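PDB 4LUN: nonsense-mediated mRNA decay protein 2 from Saccharomyces cerevisiae, which takes part in nonsense-mediated decay of mRNAs with premature stop codons and interacts with Upf1 through its C-terminus, this piece being its N-terminal MIF4G region. Local coordinates for residues R131-L134 and Q135-R139; I168-F171 and L172-K175; F247-A250 and T251-K255; V279-Y282 and D283-P287. All blocks are in the same frame, centred on the assembly; numbering follows the deposited sequence.

All four contacts are local, made along one turn or so of chain, and they sample different parts of this strand-free, mostly helical N-terminal piece. Interaction 1, on helix 130-152, and interaction 2, in the loop between that helix and helix 182-190, both fall in the MIF4G region; their centres lie about 24 Å apart and their nearest atoms about 10 Å. Interactions 3 and 4 sit on helices 231-271 and 277-303, which follow each other in the chain. These two touch, Leu253 CD2 lying 4.0 Å from Leu285 CD2, with centres about 14 Å apart. Interaction 2 is farther from that pair than interaction 1, its centre about 33 Å from that of interaction 3 and about 39 Å from that of interaction 4.

Interaction 1. Residues R131-L134 and Q135-R139; sequences RDEL and QRITR
Gln135 lays its amide over one face of the Arg131 guanidinium, one helical turn back, with the two planes only 13° apart. The amide carbon CD of Gln135 comes 3.7 Å from Arg131 NH1, so this is a stack of flat polar groups and not a direct bond. A bend at chi2 (-71°) folds the glutamine back along the helix, where its OE1 takes a hydrogen bond from a water that also donates to the main-chain Arg131 O, 2.8 Å away. Both are long polar chains suited to an exposed helix surface.

The whole segment belongs to helix 130-152 of the MIF4G region, a fold built from antiparallel helix pairs of HEAT type. On another side of the same turn, Glu133 and Arg136 form an i to i+3 salt bridge. Arg136 grips the carboxylate side-on: NE reaches OE1 of Glu133 and NH2 reaches OE2 of Glu133, each at 2.8 Å and on the syn side. The two planes are 29° apart, and the donors stand somewhat out of the carboxylate plane. Two bonds fix the rotation of the carboxylate of Glu133, a buried residue, and satisfy its charge. Leu134 gives its carbonyl to the amide of Thr138 (O to N 3.0 Å), while its side chain rests on Phe199.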
loop_
_atom_site.group_PDB
_atom_site.type_symbol
_atom_site.label_atom_id
_atom_site.label_comp_id
_atom_site.label_asym_id
_atom_site.label_seq_id
_atom_site.Cartn_x
_atom_site.Cartn_y
_atom_site.Cartn_z
ATOM N N ARG A 131 15.423 -10.489 -7.342
ATOM C CA ARG A 131 14.544 -11.477 -6.748
ATOM C C ARG A 131 14.029 -10.993 -5.394
ATOM O O ARG A 131 12.833 -11.079 -5.091
ATOM C CB ARG A 131 15.312 -12.784 -6.594
ATOM C CG ARG A 131 14.439 -13.984 -6.434
ATOM C CD ARG A 131 14.073 -14.258 -5.003
ATOM N NE ARG A 131 13.099 -15.338 -5.006
ATOM C CZ ARG A 131 12.436 -15.770 -3.948
ATOM N NH1 ARG A 131 12.644 -15.225 -2.754
ATOM N NH2 ARG A 131 11.572 -16.770 -4.097
ATOM N N ASP A 132 14.935 -10.467 -4.580
ATOM C CA ASP A 132 14.550 -9.919 -3.294
ATOM C C ASP A 132 13.697 -8.667 -3.457
ATOM O O ASP A 132 12.800 -8.426 -2.638
ATOM C CB ASP A 132 15.774 -9.597 -2.437
ATOM C CG ASP A 132 16.554 -10.840 -2.035
ATOM O OD1 ASP A 132 16.025 -11.961 -2.197
ATOM O OD2 ASP A 132 17.696 -10.689 -1.548
ATOM N N GLU A 133 13.982 -7.881 -4.491
ATOM C CA GLU A 133 13.222 -6.640 -4.698
ATOM C C GLU A 133 11.781 -6.963 -5.042
ATOM O O GLU A 133 10.878 -6.288 -4.572
ATOM C CB GLU A 133 13.859 -5.753 -5.768
ATOM C CG GLU A 133 13.091 -4.462 -6.061
ATOM C CD GLU A 133 12.916 -3.540 -4.847
ATOM O OE1 GLU A 133 13.543 -3.738 -3.778
ATOM O OE2 GLU A 133 12.144 -2.568 -4.979
ATOM N N LEU A 134 11.561 -8.002 -5.844
ATOM C CA LEU A 134 10.191 -8.419 -6.142
ATOM C C LEU A 134 9.422 -8.815 -4.877
ATOM O O LEU A 134 8.238 -8.485 -4.745
ATOM C CB LEU A 134 10.186 -9.559 -7.177
ATOM C CG LEU A 134 10.529 -9.137 -8.606
ATOM C CD1 LEU A 134 11.022 -10.328 -9.420
ATOM C CD2 LEU A 134 9.317 -8.489 -9.280
ATOM N N GLN A 135 10.090 -9.525 -3.963
ATOM C CA GLN A 135 9.493 -9.921 -2.682
ATOM C C GLN A 135 9.191 -8.693 -1.828
ATOM O O GLN A 135 8.153 -8.615 -1.186
ATOM C CB GLN A 135 10.414 -10.867 -1.906
ATOM C CG GLN A 135 10.743 -12.156 -2.643
ATOM C CD GLN A 135 9.559 -13.109 -2.736
ATOM O OE1 GLN A 135 9.125 -13.478 -3.832
ATOM N NE2 GLN A 135 9.041 -13.525 -1.583
ATOM N N ARG A 136 10.114 -7.740 -1.831
ATOM C CA ARG A 136 9.941 -6.519 -1.053
ATOM C C ARG A 136 8.755 -5.713 -1.563
ATOM O O ARG A 136 7.973 -5.215 -0.766
ATOM C CB ARG A 136 11.201 -5.646 -1.091
ATOM C CG ARG A 136 11.214 -4.538 -0.020
ATOM C CD ARG A 136 12.301 -3.491 -0.316
ATOM N NE ARG A 136 12.036 -2.789 -1.555
ATOM C CZ ARG A 136 11.224 -1.740 -1.645
ATOM N NH1 ARG A 136 10.628 -1.286 -0.555
ATOM N NH2 ARG A 136 11.014 -1.157 -2.810
ATOM N N ILE A 137 8.631 -5.622 -2.883
ATOM C CA ILE A 137 7.552 -4.879 -3.543
ATOM C C ILE A 137 6.212 -5.532 -3.233
ATOM O O ILE A 137 5.224 -4.850 -2.955
ATOM C CB ILE A 137 7.794 -4.835 -5.081
ATOM C CG1 ILE A 137 8.970 -3.913 -5.409
ATOM C CG2 ILE A 137 6.544 -4.366 -5.828
ATOM C CD1 ILE A 137 8.659 -2.433 -5.235
ATOM N N THR A 138 6.173 -6.855 -3.297
ATOM C CA THR A 138 4.965 -7.591 -2.911
ATOM C C THR A 138 4.535 -7.260 -1.486
ATOM O O THR A 138 3.346 -7.059 -1.212
ATOM C CB THR A 138 5.184 -9.111 -3.058
ATOM O OG1 THR A 138 5.321 -9.422 -4.448
ATOM C CG2 THR A 138 4.007 -9.892 -2.476
ATOM N N ARG A 139 5.498 -7.165 -0.580
ATOM C CA ARG A 139 5.183 -6.856 0.807
ATOM C C ARG A 139 4.628 -5.435 0.937
ATOM O O ARG A 139 3.624 -5.212 1.610
ATOM C CB ARG A 139 6.418 -7.033 1.688
ATOM C CG ARG A 139 6.149 -6.696 3.134
ATOM C CD ARG A 139 7.140 -7.348 4.077
ATOM N NE ARG A 139 6.656 -7.269 5.452
ATOM C CZ ARG A 139 6.194 -8.302 6.146
ATOM N NH1 ARG A 139 6.165 -9.519 5.609
ATOM N NH2 ARG A 139 5.775 -8.120 7.389
HETATM O O HOH W 1 10.589 -12.670 -5.723
#

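Interaction 2. Residues I168-F171 and L172-K175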
loop_
_atom_site.group_PDB
_atom_site.type_symbol
_atom_site.label_atom_id
_atom_site.label_comp_id
_atom_site.label_asym_id
_atom_site.label_seq_id
_atom_site.Cartn_x
_atom_site.Cartn_y
_atom_site.Cartn_z
ATOM N N ILE A 168 7.241 8.805 14.169
ATOM C CA ILE A 168 6.821 8.601 12.792
ATOM C C ILE A 168 8.072 8.435 11.929
ATOM O O ILE A 168 9.154 8.873 12.324
ATOM C CB ILE A 168 5.953 9.772 12.294
ATOM C CG1 ILE A 168 6.719 11.087 12.386
ATOM C CG2 ILE A 168 4.682 9.874 13.111
ATOM C CD1 ILE A 168 6.290 12.081 11.337
ATOM N N PRO A 169 7.939 7.777 10.767
ATOM C CA PRO A 169 9.119 7.499 9.936
ATOM C C PRO A 169 9.798 8.769 9.454
ATOM O O PRO A 169 9.149 9.809 9.316
ATOM C CB PRO A 169 8.539 6.758 8.722
ATOM C CG PRO A 169 7.193 6.296 9.147
ATOM C CD PRO A 169 6.699 7.240 10.177
ATOM N N ASN A 170 11.090 8.668 9.160
ATOM C CA ASN A 170 11.857 9.817 8.682
ATOM C C ASN A 170 11.223 10.537 7.497
ATOM O O ASN A 170 11.223 11.769 7.441
ATOM C CB ASN A 170 13.287 9.406 8.310
ATOM C CG ASN A 170 14.135 9.079 9.519
ATOM O OD1 ASN A 170 13.622 8.735 10.582
ATOM N ND2 ASN A 170 15.452 9.180 9.360
ATOM N N PHE A 171 10.676 9.781 6.551
ATOM C CA PHE A 171 10.188 10.389 5.314
ATOM C C PHE A 171 8.935 11.236 5.510
ATOM O O PHE A 171 8.557 11.993 4.630
ATOM C CB PHE A 171 9.989 9.337 4.208
ATOM C CG PHE A 171 8.673 8.597 4.266
ATOM C CD1 PHE A 171 7.608 8.996 3.471
ATOM C CD2 PHE A 171 8.532 7.458 5.044
ATOM C CE1 PHE A 171 6.412 8.305 3.497
ATOM C CE2 PHE A 171 7.335 6.766 5.078
ATOM C CZ PHE A 171 6.275 7.190 4.303
ATOM N N LEU A 172 8.310 11.104 6.676
ATOM C CA LEU A 172 7.086 11.852 6.963
ATOM C C LEU A 172 7.329 12.948 7.993
ATOM O O LEU A 172 6.385 13.597 8.433
ATOM C CB LEU A 172 6.002 10.910 7.490
ATOM C CG LEU A 172 5.498 9.870 6.491
ATOM C CD1 LEU A 172 4.667 8.827 7.196
ATOM C CD2 LEU A 172 4.669 10.559 5.414
ATOM N N GLN A 173 8.585 13.139 8.390
ATOM C CA GLN A 173 8.896 14.082 9.470
ATOM C C GLN A 173 9.091 15.504 8.971
ATOM O O GLN A 173 9.305 15.733 7.778
ATOM C CB GLN A 173 10.151 13.642 10.228
ATOM C CG GLN A 173 9.949 12.444 11.151
ATOM C CD GLN A 173 11.235 12.014 11.830
ATOM O OE1 GLN A 173 12.252 12.706 11.753
ATOM N NE2 GLN A 173 11.198 10.862 12.494
ATOM N N LYS A 174 9.013 16.451 9.910
ATOM C CA LYS A 174 9.340 17.859 9.661
ATOM C C LYS A 174 8.340 18.580 8.751
ATOM O O LYS A 174 8.654 19.634 8.186
ATOM C CB LYS A 174 10.766 18.004 9.109
ATOM C CG LYS A 174 11.863 17.442 10.015
ATOM C CD LYS A 174 11.855 18.118 11.380
ATOM C CE LYS A 174 13.137 17.835 12.155
ATOM N NZ LYS A 174 13.336 16.383 12.444
ATOM N N LYS A 175 7.136 18.029 8.617
ATOM C CA LYS A 175 6.111 18.691 7.822
ATOM C C LYS A 175 5.615 19.954 8.520
ATOM O O LYS A 175 5.280 19.925 9.706
ATOM C CB LYS A 175 4.942 17.745 7.544
ATOM C CG LYS A 175 5.337 16.501 6.758
ATOM C CD LYS A 175 4.115 15.695 6.329
ATOM C CE LYS A 175 4.504 14.607 5.338
ATOM N NZ LYS A 175 5.127 15.192 4.113
HETATM O O HOH W 2 6.459 12.782 3.209
HETATM O O HOH W 3 7.958 14.884 5.254
#
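Gln173 reaches back along Ile168, Pro169 and Asn170, and its CB, CG, CD and NE2 each meet an atom there. CB lies 3.5 Å from the carbonyl oxygen Asn170 O, whose hydrogen bond to the backbone N of Gln173 closes the turn. CG passes 3.3 Å from Pro169 O and 3.7 Å from CD1 of Ile168, a methylene suited to an aliphatic neighbour. Extended beyond CG (chi2 178°), the chain carries CD past the CA of Asn170, and at the tip NE2 donates to Ile168 O at 2.9 Å, with the acceptor close to the amide plane. The length of a glutamine and its N-H donor suit it to reach this loop carbonyl.

Beside it, Leu172 N bonds to Pro169 O, an i to i+3 link of the short 3-10 turn. Leu172 also sets its CG over one face of the Phe171 ring, 3.6 Å from the centroid, in a CH-pi contact. Two waters join Phe171 O to the ammonium of Lys175. Pro169 packs on Leu117 and Glu121, and Glu121 also takes the Phe171 N-H; Leu172 and Phe171 lean on Ser185 and Glu189, which seats the loop between helix 182-190 and the chain that follows helix 106-116.

Interaction 3. Residues F247-A250 and T251-K255; sequences FARA and TELHK
Charge pairing comes first: Arg249 NH1 donates to Glu252 OE1 at 3.0 Å, an i to i+3 salt bridge. It is made with a single nitrogen. The planes of the two flat groups are 61° apart, and the donor comes from above the carboxylate plane while the oxygen lies in the guanidinium plane. Arg249 reaches this point through a bend at chi2 (76°), and a different nitrogen of the group, NH2, donates to Lys196 O. The other carboxylate oxygen, Glu252 OE2, is bridged to Lys256, so this glutamate carries two positive partners.

Apolar packing follows on the same guanidinium. Leu253 CD2 lies 4.0 Å from Arg249 CZ, and CD1 of Leu253 is 3.8 Å from NE of Arg249; Glu252 thus meets the guanidinium at its edge and the Leu253 methyls cover one of its faces. The segment lies on the long helix 231-271, which runs antiparallel to helix 277-303, the next helix, in this HEAT-repeat piece, and there Leu253 packs on Ile288 and Phe292.

Among the backbone bonds, Leu253 N reaches Arg249 O at 2.9 Å and His254 N reaches Ala250 O at 2.8 Å. His254 carries its imidazole NE2 to the carbonyl of His311, a residue of the tag.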
loop_
_atom_site.group_PDB
_atom_site.type_symbol
_atom_site.label_atom_id
_atom_site.label_comp_id
_atom_site.label_asym_id
_atom_site.label_seq_id
_atom_site.Cartn_x
_atom_site.Cartn_y
_atom_site.Cartn_z
ATOM N N PHE A 247 5.654 6.452 -19.204
ATOM C CA PHE A 247 5.613 6.493 -20.669
ATOM C C PHE A 247 6.980 6.886 -21.238
ATOM O O PHE A 247 7.443 6.291 -22.211
ATOM C CB PHE A 247 4.550 7.487 -21.164
ATOM C CG PHE A 247 3.127 6.969 -21.102
ATOM C CD1 PHE A 247 2.832 5.717 -20.583
ATOM C CD2 PHE A 247 2.085 7.747 -21.596
ATOM C CE1 PHE A 247 1.520 5.251 -20.540
ATOM C CE2 PHE A 247 0.774 7.290 -21.564
ATOM C CZ PHE A 247 0.491 6.039 -21.033
ATOM N N ALA A 248 7.620 7.876 -20.621
ATOM C CA ALA A 248 8.912 8.381 -21.099
ATOM C C ALA A 248 9.999 7.308 -21.012
ATOM O O ALA A 248 10.792 7.124 -21.948
ATOM C CB ALA A 248 9.333 9.614 -20.307
ATOM N N ARG A 249 10.048 6.624 -19.876
ATOM C CA ARG A 249 11.030 5.563 -19.688
ATOM C C ARG A 249 10.746 4.388 -20.627
ATOM O O ARG A 249 11.674 3.778 -21.178
ATOM C CB ARG A 249 11.029 5.109 -18.229
ATOM C CG ARG A 249 11.915 3.928 -17.919
ATOM C CD ARG A 249 13.370 4.303 -17.873
ATOM N NE ARG A 249 14.172 3.236 -17.275
ATOM C CZ ARG A 249 15.414 2.964 -17.646
ATOM N NH1 ARG A 249 15.977 3.671 -18.617
ATOM N NH2 ARG A 249 16.080 1.979 -17.068
ATOM N N ALA A 250 9.467 4.069 -20.816
ATOM C CA ALA A 250 9.098 3.002 -21.747
ATOM C C ALA A 250 9.567 3.315 -23.161
ATOM O O ALA A 250 10.042 2.428 -23.877
ATOM C CB ALA A 250 7.593 2.762 -21.735
ATOM N N THR A 251 9.415 4.575 -23.564
ATOM C CA THR A 251 9.835 5.016 -24.891
ATOM C C THR A 251 11.346 4.945 -25.035
ATOM O O THR A 251 11.855 4.516 -26.063
ATOM C CB THR A 251 9.361 6.449 -25.137
ATOM O OG1 THR A 251 7.931 6.440 -25.236
ATOM C CG2 THR A 251 9.948 7.004 -26.422
ATOM N N GLU A 252 12.061 5.375 -24.003
ATOM C CA GLU A 252 13.526 5.311 -24.010
ATOM C C GLU A 252 14.012 3.872 -24.157
ATOM O O GLU A 252 14.914 3.560 -24.963
ATOM C CB GLU A 252 14.078 5.887 -22.701
ATOM C CG GLU A 252 15.606 5.794 -22.597
ATOM C CD GLU A 252 16.141 6.091 -21.194
ATOM O OE1 GLU A 252 15.347 6.117 -20.229
ATOM O OE2 GLU A 252 17.369 6.282 -21.058
ATOM N N LEU A 253 13.399 2.988 -23.382
ATOM C CA LEU A 253 13.782 1.577 -23.396
ATOM C C LEU A 253 13.410 0.934 -24.719
ATOM O O LEU A 253 14.160 0.112 -25.224
ATOM C CB LEU A 253 13.139 0.812 -22.238
ATOM C CG LEU A 253 13.759 1.169 -20.886
ATOM C CD1 LEU A 253 12.897 0.661 -19.745
ATOM C CD2 LEU A 253 15.141 0.554 -20.801
ATOM N N HIS A 254 12.268 1.328 -25.270
ATOM C CA HIS A 254 11.786 0.799 -26.542
ATOM C C HIS A 254 12.791 1.080 -27.652
ATOM O O HIS A 254 13.137 0.200 -28.454
ATOM C CB HIS A 254 10.434 1.449 -26.873
ATOM C CG HIS A 254 9.935 1.141 -28.244
ATOM N ND1 HIS A 254 9.999 2.037 -29.287
ATOM C CD2 HIS A 254 9.364 0.018 -28.751
ATOM C CE1 HIS A 254 9.494 1.485 -30.376
ATOM N NE2 HIS A 254 9.096 0.257 -30.070
ATOM N N LYS A 255 13.272 2.319 -27.691
ATOM C CA LYS A 255 14.269 2.711 -28.679
ATOM C C LYS A 255 15.559 1.913 -28.513
ATOM O O LYS A 255 16.142 1.466 -29.509
ATOM C CB LYS A 255 14.551 4.212 -28.576
ATOM C CG LYS A 255 13.432 5.054 -29.142
ATOM C CD LYS A 255 13.670 6.545 -28.916
ATOM C CE LYS A 255 12.437 7.357 -29.299
ATOM N NZ LYS A 255 12.317 8.581 -28.453
#

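Interaction 4. Residues V279-Y282 and D283-P287; sequences VEEY and DKLLP
The Tyr282 ring and the Leu286 side chain, one turn further along the helix, lie side by side. In both residues CG lies opposite the backbone N (chi1 172° for Tyr282, -178° for Leu286), which sends the two side chains the same way. Leu286 CD2 comes 3.8 Å from CE2 of Tyr282 and 3.6 Å from its OH, while the CB of Leu286 sits over one face of the ring, toward its rim. This apolar packing suits the ring of a buried tyrosine; in this construct its OH hydrogen-bonds to His312, a residue of the tag. At the ring edge Asp283 OD1 lies in the ring plane, 3.5 Å from CD2 of Tyr282, a position where a carboxylate oxygen meets the slightly positive ring hydrogens.

The helix backbone sets the spacing of these residues. Leu286 N donates to Tyr282 O at 2.9 Å, and Asp283 N donates to Val279 O. The bond from Leu285 N to Glu281 O is longer, 3.2 Å, and its companion to Tyr282 O is weak; close by, Pro287, lacking an N-H, makes no bond to the preceding turn and the helix kinks.

Further out, Arg275 bridges both Glu280 and Asp283, and a cation there would probably ease the proximity of Glu280 OE1 and Asp283 OD2, 4.6 Å apart. Val279 packs on His264, and Leu285 on Leu260, of helix 231-271. The two helices form an antiparallel pair of consecutive helices, as is common in HEAT-like helical proteins.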
loop_
_atom_site.group_PDB
_atom_site.type_symbol
_atom_site.label_atom_id
_atom_site.label_comp_id
_atom_site.label_asym_id
_atom_site.label_seq_id
_atom_site.Cartn_x
_atom_site.Cartn_y
_atom_site.Cartn_z
ATOM N N VAL A 279 23.144 -8.541 -28.502
ATOM C CA VAL A 279 22.123 -9.344 -27.834
ATOM C C VAL A 279 22.434 -9.532 -26.346
ATOM O O VAL A 279 21.525 -9.676 -25.528
ATOM C CB VAL A 279 21.839 -10.689 -28.578
ATOM C CG1 VAL A 279 23.067 -11.599 -28.568
ATOM C CG2 VAL A 279 20.623 -11.381 -27.971
ATOM N N GLU A 280 23.715 -9.490 -25.982
ATOM C CA GLU A 280 24.078 -9.552 -24.570
ATOM C C GLU A 280 23.565 -8.346 -23.787
ATOM O O GLU A 280 23.078 -8.484 -22.660
ATOM C CB GLU A 280 25.591 -9.698 -24.395
ATOM C CG GLU A 280 26.181 -10.978 -24.986
ATOM C CD GLU A 280 25.592 -12.255 -24.398
ATOM O OE1 GLU A 280 24.982 -12.215 -23.302
ATOM O OE2 GLU A 280 25.745 -13.313 -25.044
ATOM N N GLU A 281 23.670 -7.162 -24.379
ATOM C CA GLU A 281 23.148 -5.966 -23.722
ATOM C C GLU A 281 21.621 -5.967 -23.765
ATOM O O GLU A 281 20.946 -5.570 -22.816
ATOM C CB GLU A 281 23.697 -4.694 -24.373
ATOM C CG GLU A 281 23.261 -3.438 -23.630
ATOM C CD GLU A 281 23.933 -2.169 -24.130
ATOM O OE1 GLU A 281 24.892 -2.261 -24.929
ATOM O OE2 GLU A 281 23.493 -1.073 -23.711
ATOM N N TYR A 282 21.083 -6.418 -24.891
ATOM C CA TYR A 282 19.638 -6.546 -25.078
ATOM C C TYR A 282 19.021 -7.384 -23.964
ATOM O O TYR A 282 17.992 -7.020 -23.395
ATOM C CB TYR A 282 19.391 -7.213 -26.439
ATOM C CG TYR A 282 17.954 -7.606 -26.710
ATOM C CD1 TYR A 282 17.071 -6.705 -27.296
ATOM C CD2 TYR A 282 17.496 -8.890 -26.414
ATOM C CE1 TYR A 282 15.757 -7.066 -27.556
ATOM C CE2 TYR A 282 16.194 -9.261 -26.672
ATOM C CZ TYR A 282 15.327 -8.349 -27.249
ATOM O OH TYR A 282 14.026 -8.724 -27.515
ATOM N N ASP A 283 19.653 -8.513 -23.656
ATOM C CA ASP A 283 19.138 -9.431 -22.636
ATOM C C ASP A 283 19.017 -8.774 -21.256
ATOM O O ASP A 283 18.106 -9.086 -20.489
ATOM C CB ASP A 283 20.009 -10.690 -22.551
ATOM C CG ASP A 283 19.704 -11.695 -23.648
ATOM O OD1 ASP A 283 18.729 -11.490 -24.400
ATOM O OD2 ASP A 283 20.432 -12.709 -23.752
ATOM N N LYS A 284 19.922 -7.849 -20.958
ATOM C CA LYS A 284 19.879 -7.100 -19.703
ATOM C C LYS A 284 18.773 -6.052 -19.659
ATOM O O LYS A 284 18.228 -5.768 -18.594
ATOM C CB LYS A 284 21.221 -6.407 -19.442
ATOM C CG LYS A 284 22.376 -7.351 -19.165
ATOM C CD LYS A 284 23.628 -6.567 -18.777
ATOM C CE LYS A 284 24.823 -7.482 -18.550
ATOM N NZ LYS A 284 25.673 -7.597 -19.766
ATOM N N LEU A 285 18.452 -5.462 -20.808
ATOM C CA LEU A 285 17.460 -4.397 -20.861
ATOM C C LEU A 285 16.038 -4.899 -21.044
ATOM O O LEU A 285 15.089 -4.254 -20.601
ATOM C CB LEU A 285 17.779 -3.426 -21.995
ATOM C CG LEU A 285 18.886 -2.413 -21.737
ATOM C CD1 LEU A 285 19.086 -1.562 -22.984
ATOM C CD2 LEU A 285 18.525 -1.543 -20.529
ATOM N N LEU A 286 15.886 -6.034 -21.718
ATOM C CA LEU A 286 14.548 -6.499 -22.095
ATOM C C LEU A 286 13.561 -6.661 -20.925
ATOM O O LEU A 286 12.420 -6.183 -21.013
ATOM C CB LEU A 286 14.625 -7.779 -22.944
ATOM C CG LEU A 286 13.271 -8.314 -23.429
ATOM C CD1 LEU A 286 12.587 -7.351 -24.382
ATOM C CD2 LEU A 286 13.399 -9.685 -24.068
ATOM N N PRO A 287 13.984 -7.302 -19.817
ATOM C CA PRO A 287 13.039 -7.437 -18.702
ATOM C C PRO A 287 12.596 -6.089 -18.138
ATOM O O PRO A 287 11.459 -5.963 -17.681
ATOM C CB PRO A 287 13.852 -8.202 -17.645
ATOM C CG PRO A 287 14.909 -8.884 -18.391
ATOM C CD PRO A 287 15.263 -7.971 -19.521
#